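Local atomic coordinates of protein toll (Drosophila melanogaster, PDB entry 4LXR), a protein that serves as the cell-surface receptor for processed spaetzle C-106, switching on signalling for antifungal defence and for dorsal-ventral polarity in the fly embryo. Residues R68-L82 against G96-L110. Numbering follows the deposited sequence.
Sequences RIGEVDRVQMRRCML and GIVSPTTLIFESDNL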
loop_
_atom_site.group_PDB
_atom_site.type_symbol
_atom_site.label_atom_id
_atom_site.label_comp_id
_atom_site.label_asym_id
_atom_site.label_seq_id
_atom_site.Cartn_x
_atom_site.Cartn_y
_atom_site.Cartn_z
ATOM N N ARG A 68 0.695 6.524 49.891
ATOM C CA ARG A 68 2.035 5.939 49.989
ATOM C C ARG A 68 2.560 5.414 48.654
ATOM O O ARG A 68 2.895 4.239 48.530
ATOM C CB ARG A 68 2.094 4.848 51.066
ATOM C CG ARG A 68 1.782 5.348 52.470
ATOM C CD ARG A 68 2.094 4.295 53.538
ATOM N NE ARG A 68 3.451 4.433 54.075
ATOM C CZ ARG A 68 4.446 3.571 53.865
ATOM N NH1 ARG A 68 5.642 3.795 54.400
ATOM N NH2 ARG A 68 4.248 2.482 53.129
ATOM N N ILE A 69 2.630 6.279 47.653
ATOM C CA ILE A 69 3.090 5.840 46.336
ATOM C C ILE A 69 4.526 5.285 46.366
ATOM O O ILE A 69 4.803 4.257 45.762
ATOM C CB ILE A 69 2.917 6.950 45.268
ATOM C CG1 ILE A 69 1.427 7.262 45.079
ATOM C CG2 ILE A 69 3.572 6.550 43.946
ATOM C CD1 ILE A 69 1.139 8.279 44.010
ATOM N N GLY A 70 5.428 5.945 47.087
ATOM C CA GLY A 70 6.795 5.463 47.195
ATOM C C GLY A 70 7.721 6.073 46.159
ATOM O O GLY A 70 7.404 7.108 45.564
ATOM N N GLU A 71 8.874 5.452 45.938
ATOM C CA GLU A 71 9.797 5.967 44.933
ATOM C C GLU A 71 9.219 5.891 43.518
ATOM O O GLU A 71 8.687 4.869 43.097
ATOM C CB GLU A 71 11.157 5.270 44.991
ATOM C CG GLU A 71 12.188 5.931 44.064
ATOM C CD GLU A 71 13.613 5.478 44.325
ATOM O OE1 GLU A 71 13.833 4.725 45.298
ATOM O OE2 GLU A 71 14.511 5.880 43.555
ATOM N N VAL A 72 9.327 6.988 42.782
ATOM C CA VAL A 72 8.803 7.007 41.428
ATOM C C VAL A 72 9.642 7.958 40.563
ATOM O O VAL A 72 10.101 8.991 41.044
ATOM C CB VAL A 72 7.293 7.355 41.446
ATOM C CG1 VAL A 72 7.064 8.865 41.645
ATOM C CG2 VAL A 72 6.628 6.853 40.204
ATOM N N ASP A 73 9.874 7.590 39.305
ATOM C CA ASP A 73 10.800 8.330 38.436
ATOM C C ASP A 73 10.237 9.660 37.931
ATOM O O ASP A 73 10.902 10.702 37.972
ATOM C CB ASP A 73 11.241 7.439 37.259
ATOM C CG ASP A 73 11.873 8.229 36.110
ATOM O OD1 ASP A 73 12.988 8.768 36.272
ATOM O OD2 ASP A 73 11.261 8.282 35.024
ATOM N N ARG A 74 8.995 9.616 37.476
ATOM C CA ARG A 74 8.380 10.739 36.806
ATOM C C ARG A 74 7.041 11.105 37.463
ATOM O O ARG A 74 6.196 10.237 37.701
ATOM C CB ARG A 74 8.188 10.390 35.324
ATOM C CG ARG A 74 7.652 11.529 34.478
ATOM C CD ARG A 74 7.659 11.192 32.987
ATOM N NE ARG A 74 6.526 10.351 32.612
ATOM C CZ ARG A 74 6.632 9.095 32.194
ATOM N NH1 ARG A 74 5.539 8.408 31.878
ATOM N NH2 ARG A 74 7.833 8.529 32.082
ATOM N N VAL A 75 6.856 12.386 37.780
ATOM C CA VAL A 75 5.544 12.875 38.189
ATOM C C VAL A 75 5.051 13.800 37.116
ATOM O O VAL A 75 5.743 14.749 36.747
ATOM C CB VAL A 75 5.569 13.658 39.502
ATOM C CG1 VAL A 75 4.175 14.223 39.804
ATOM C CG2 VAL A 75 6.041 12.784 40.627
ATOM N N GLN A 76 3.861 13.519 36.594
ATOM C CA GLN A 76 3.285 14.375 35.567
ATOM C C GLN A 76 1.958 14.906 36.069
ATOM O O GLN A 76 1.060 14.127 36.376
ATOM C CB GLN A 76 3.081 13.596 34.271
ATOM C CG GLN A 76 2.501 14.426 33.137
ATOM C CD GLN A 76 2.386 13.653 31.837
ATOM O OE1 GLN A 76 1.472 12.845 31.652
ATOM N NE2 GLN A 76 3.311 13.896 30.931
ATOM N N MET A 77 1.835 16.228 36.140
ATOM C CA MET A 77 0.625 16.869 36.644
ATOM C C MET A 77 0.000 17.638 35.491
ATOM O O MET A 77 0.673 18.420 34.839
ATOM C CB MET A 77 0.946 17.812 37.814
ATOM C CG MET A 77 1.433 17.096 39.080
ATOM S SD MET A 77 1.912 18.211 40.426
ATOM C CE MET A 77 0.280 18.546 41.107
ATOM N N ARG A 78 -1.285 17.411 35.241
ATOM C CA ARG A 78 -1.954 17.993 34.091
ATOM C C ARG A 78 -3.236 18.712 34.488
ATOM O O ARG A 78 -4.109 18.133 35.158
ATOM C CB ARG A 78 -2.295 16.897 33.060
ATOM C CG ARG A 78 -1.079 16.374 32.309
ATOM C CD ARG A 78 -1.424 15.211 31.365
ATOM N NE ARG A 78 -2.236 15.610 30.220
ATOM C CZ ARG A 78 -2.839 14.750 29.398
ATOM N NH1 ARG A 78 -2.711 13.444 29.599
ATOM N NH2 ARG A 78 -3.566 15.189 28.377
ATOM N N ARG A 79 -3.354 19.962 34.039
ATOM C CA ARG A 79 -4.549 20.795 34.263
ATOM C C ARG A 79 -4.752 21.147 35.739
ATOM O O ARG A 79 -5.855 21.514 36.165
ATOM C CB ARG A 79 -5.814 20.136 33.676
ATOM C CG ARG A 79 -5.587 19.477 32.323
ATOM C CD ARG A 79 -6.858 18.885 31.741
ATOM N NE ARG A 79 -7.574 19.854 30.918
ATOM C CZ ARG A 79 -8.282 19.541 29.832
ATOM N NH1 ARG A 79 -8.901 20.495 29.145
ATOM N NH2 ARG A 79 -8.371 18.277 29.431
ATOM N N CYS A 80 -3.681 21.056 36.519
ATOM C CA CYS A 80 -3.779 21.353 37.947
ATOM C C CYS A 80 -3.541 22.829 38.207
ATOM O O CYS A 80 -2.912 23.514 37.399
ATOM C CB CYS A 80 -2.796 20.486 38.754
ATOM S SG CYS A 80 -3.083 18.673 38.509
ATOM N N MET A 81 -4.064 23.325 39.325
ATOM C CA MET A 81 -3.825 24.710 39.718
ATOM C C MET A 81 -2.559 24.786 40.533
ATOM O O MET A 81 -2.268 23.879 41.324
ATOM C CB MET A 81 -5.005 25.258 40.534
ATOM C CG MET A 81 -6.293 25.209 39.739
ATOM S SD MET A 81 -7.709 25.811 40.627
ATOM C CE MET A 81 -7.304 27.553 40.767
ATOM N N LEU A 82 -1.795 25.854 40.325
ATOM C CA LEU A 82 -0.663 26.136 41.192
ATOM C C LEU A 82 -1.196 26.340 42.603
ATOM O O LEU A 82 -2.152 27.101 42.821
ATOM C CB LEU A 82 0.127 27.349 40.694
ATOM C CG LEU A 82 0.847 27.025 39.380
ATOM C CD1 LEU A 82 1.386 28.300 38.693
ATOM C CD2 LEU A 82 1.958 26.003 39.627
ATOM N N GLY A 96 2.684 10.730 49.356
ATOM C CA GLY A 96 3.780 9.847 49.724
ATOM C C GLY A 96 4.732 9.558 48.571
ATOM O O GLY A 96 5.341 8.480 48.514
ATOM N N ILE A 97 4.861 10.515 47.652
ATOM C CA ILE A 97 5.753 10.345 46.498
ATOM C C ILE A 97 7.189 10.620 46.931
ATOM O O ILE A 97 7.456 11.620 47.591
ATOM C CB ILE A 97 5.357 11.279 45.342
ATOM C CG1 ILE A 97 4.063 10.774 44.692
ATOM C CG2 ILE A 97 6.471 11.359 44.305
ATOM C CD1 ILE A 97 3.420 11.758 43.752
ATOM N N VAL A 98 8.110 9.721 46.601
ATOM C CA VAL A 98 9.480 9.877 47.081
ATOM C C VAL A 98 10.484 10.110 45.951
ATOM O O VAL A 98 10.472 9.409 44.938
ATOM C CB VAL A 98 9.923 8.677 47.965
ATOM C CG1 VAL A 98 11.422 8.724 48.231
ATOM C CG2 VAL A 98 9.148 8.673 49.284
ATOM N N SER A 99 11.326 11.123 46.140
ATOM C CA SER A 99 12.465 11.410 45.265
ATOM C C SER A 99 12.206 11.233 43.772
ATOM O O SER A 99 12.816 10.378 43.121
ATOM C CB SER A 99 13.669 10.565 45.688
ATOM O OG SER A 99 13.406 9.189 45.507
ATOM N N PRO A 100 11.290 12.029 43.217
ATOM C CA PRO A 100 11.104 11.934 41.771
ATOM C C PRO A 100 12.316 12.522 41.053
ATOM O O PRO A 100 13.015 13.342 41.626
ATOM C CB PRO A 100 9.884 12.822 41.534
ATOM C CG PRO A 100 9.995 13.861 42.593
ATOM C CD PRO A 100 10.470 13.098 43.806
ATOM N N THR A 101 12.536 12.107 39.815
ATOM C CA THR A 101 13.636 12.574 38.980
ATOM C C THR A 101 13.131 13.681 38.040
ATOM O O THR A 101 13.871 14.578 37.606
ATOM C CB THR A 101 14.157 11.368 38.145
ATOM O OG1 THR A 101 15.136 10.653 38.905
ATOM C CG2 THR A 101 14.771 11.796 36.812
ATOM N N THR A 102 11.844 13.591 37.731
ATOM C CA THR A 102 11.226 14.382 36.689
ATOM C C THR A 102 9.904 14.906 37.212
ATOM O O THR A 102 9.099 14.147 37.752
ATOM C CB THR A 102 10.977 13.517 35.432
ATOM O OG1 THR A 102 12.232 13.168 34.848
ATOM C CG2 THR A 102 10.136 14.239 34.386
ATOM N N LEU A 103 9.702 16.212 37.080
ATOM C CA LEU A 103 8.400 16.825 37.341
ATOM C C LEU A 103 7.944 17.534 36.079
ATOM O O LEU A 103 8.666 18.394 35.543
ATOM C CB LEU A 103 8.463 17.842 38.493
ATOM C CG LEU A 103 7.154 18.625 38.753
ATOM C CD1 LEU A 103 5.980 17.701 39.152
ATOM C CD2 LEU A 103 7.344 19.757 39.815
ATOM N N ILE A 104 6.753 17.166 35.610
ATOM C CA ILE A 104 6.082 17.813 34.481
ATOM C C ILE A 104 4.828 18.497 35.031
ATOM O O ILE A 104 4.071 17.909 35.804
ATOM C CB ILE A 104 5.710 16.775 33.416
ATOM C CG1 ILE A 104 6.988 16.265 32.731
ATOM C CG2 ILE A 104 4.692 17.328 32.404
ATOM C CD1 ILE A 104 6.868 14.888 32.220
ATOM N N PHE A 105 4.640 19.764 34.694
ATOM C CA PHE A 105 3.471 20.499 35.164
ATOM C C PHE A 105 2.898 21.212 33.960
ATOM O O PHE A 105 3.404 22.256 33.543
ATOM C CB PHE A 105 3.832 21.497 36.278
ATOM C CG PHE A 105 2.631 22.015 37.051
ATOM C CD1 PHE A 105 1.831 23.040 36.531
ATOM C CD2 PHE A 105 2.311 21.485 38.292
ATOM C CE1 PHE A 105 0.745 23.519 37.243
ATOM C CE2 PHE A 105 1.206 21.944 39.016
ATOM C CZ PHE A 105 0.420 22.959 38.493
ATOM N N GLU A 106 1.843 20.626 33.401
ATOM C CA GLU A 106 1.205 21.120 32.191
ATOM C C GLU A 106 -0.229 21.512 32.505
ATOM O O GLU A 106 -1.054 20.646 32.792
ATOM C CB GLU A 106 1.236 20.015 31.133
ATOM C CG GLU A 106 0.544 20.325 29.839
ATOM C CD GLU A 106 0.560 19.114 28.913
ATOM O OE1 GLU A 106 -0.474 18.421 28.836
ATOM O OE2 GLU A 106 1.610 18.842 28.290
ATOM N N SER A 107 -0.547 22.806 32.448
ATOM C CA SER A 107 -1.902 23.229 32.806
ATOM C C SER A 107 -2.339 24.555 32.216
ATOM O O SER A 107 -1.563 25.504 32.163
ATOM C CB SER A 107 -2.063 23.287 34.338
ATOM O OG SER A 107 -3.316 23.878 34.675
ATOM N N ASP A 108 -3.606 24.626 31.822
ATOM C CA ASP A 108 -4.212 25.878 31.384
ATOM C C ASP A 108 -5.143 26.439 32.448
ATOM O O ASP A 108 -5.913 27.377 32.205
ATOM C CB ASP A 108 -4.962 25.654 30.069
ATOM C CG ASP A 108 -4.036 25.166 28.968
ATOM O OD1 ASP A 108 -2.839 25.542 28.980
ATOM O OD2 ASP A 108 -4.490 24.400 28.103
ATOM N N ASN A 109 -5.078 25.846 33.631
ATOM C CA ASN A 109 -5.837 26.327 34.777
ATOM C C ASN A 109 -4.878 26.550 35.938
ATOM O O ASN A 109 -4.834 25.756 36.880
ATOM C CB ASN A 109 -6.942 25.323 35.147
ATOM C CG ASN A 109 -7.723 25.740 36.386
ATOM O OD1 ASN A 109 -7.713 26.909 36.768
ATOM N ND2 ASN A 109 -8.402 24.777 37.021
ATOM N N LEU A 110 -4.112 27.639 35.856
ATOM C CA LEU A 110 -3.059 27.955 36.828
ATOM C C LEU A 110 -3.586 28.593 38.121
ATOM O O LEU A 110 -3.213 28.179 39.215
ATOM C CB LEU A 110 -2.000 28.868 36.196
ATOM C CG LEU A 110 -1.233 28.325 34.982
ATOM C CD1 LEU A 110 -0.301 29.388 34.384
ATOM C CD2 LEU A 110 -0.459 27.039 35.325
HETATM O O HOH W 1 11.175 10.790 33.442
HETATM O O HOH W 2 -8.548 22.054 36.416
HETATM O O HOH W 3 -3.797 28.637 41.606
#
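Asp73 O takes two successive backbone amides of segment 96-110, Thr101 N at 2.8 Å and, more weakly, Thr102 N, at the corner where two parallel ladders meet one residue out of step. Before the corner, Gly70 pairs with Ile97; at its positive phi a side chain would press on the preceding carbonyl, so glycine fits. Beyond it, strands 74-78 and 102-106 run almost parallel, 7° apart, and Val75 N points nearly straight (176°) at Thr102 O. Branched Val75 suits the buried face: CG1 meets Leu103 CD1, while CG2 touches both Ile97 CG2 and Pro100 CB.

Phe105 ends this apolar row. With CG anti to the backbone N (chi1 -165°), its ring reaches the loop at Cys80-Leu82, where Leu82 CD2 sits over one face, 4.0 Å from the ring centroid; from strand 74-78, Met77 SD approaches obliquely, 3.9 Å from Phe105 CD2. Replacing Phe105 with an alanine would probably leave Leu82 and Met77 without their shared partner and open a gap beside Cys80, which is disulfide-bonded to Cys52. Ser107 suits the strand's end because its OG donates to Cys80 O at 2.8 Å and accepts from Asn109 N in an ST turn.

On the opposite face, Arg78 NE makes a long salt bridge, 3.6 Å, to Glu106 OE1; Arg78 also pairs with Glu48 of the spaetzle chain, and Glu106 with Arg129. In strands 74-78 and 102-106, an apolar face turned to the core and a polar concave face, here meeting spaetzle, are consistent with the first turns of a leucine-rich-repeat solenoid near the N-terminal end of the Toll ectodomain.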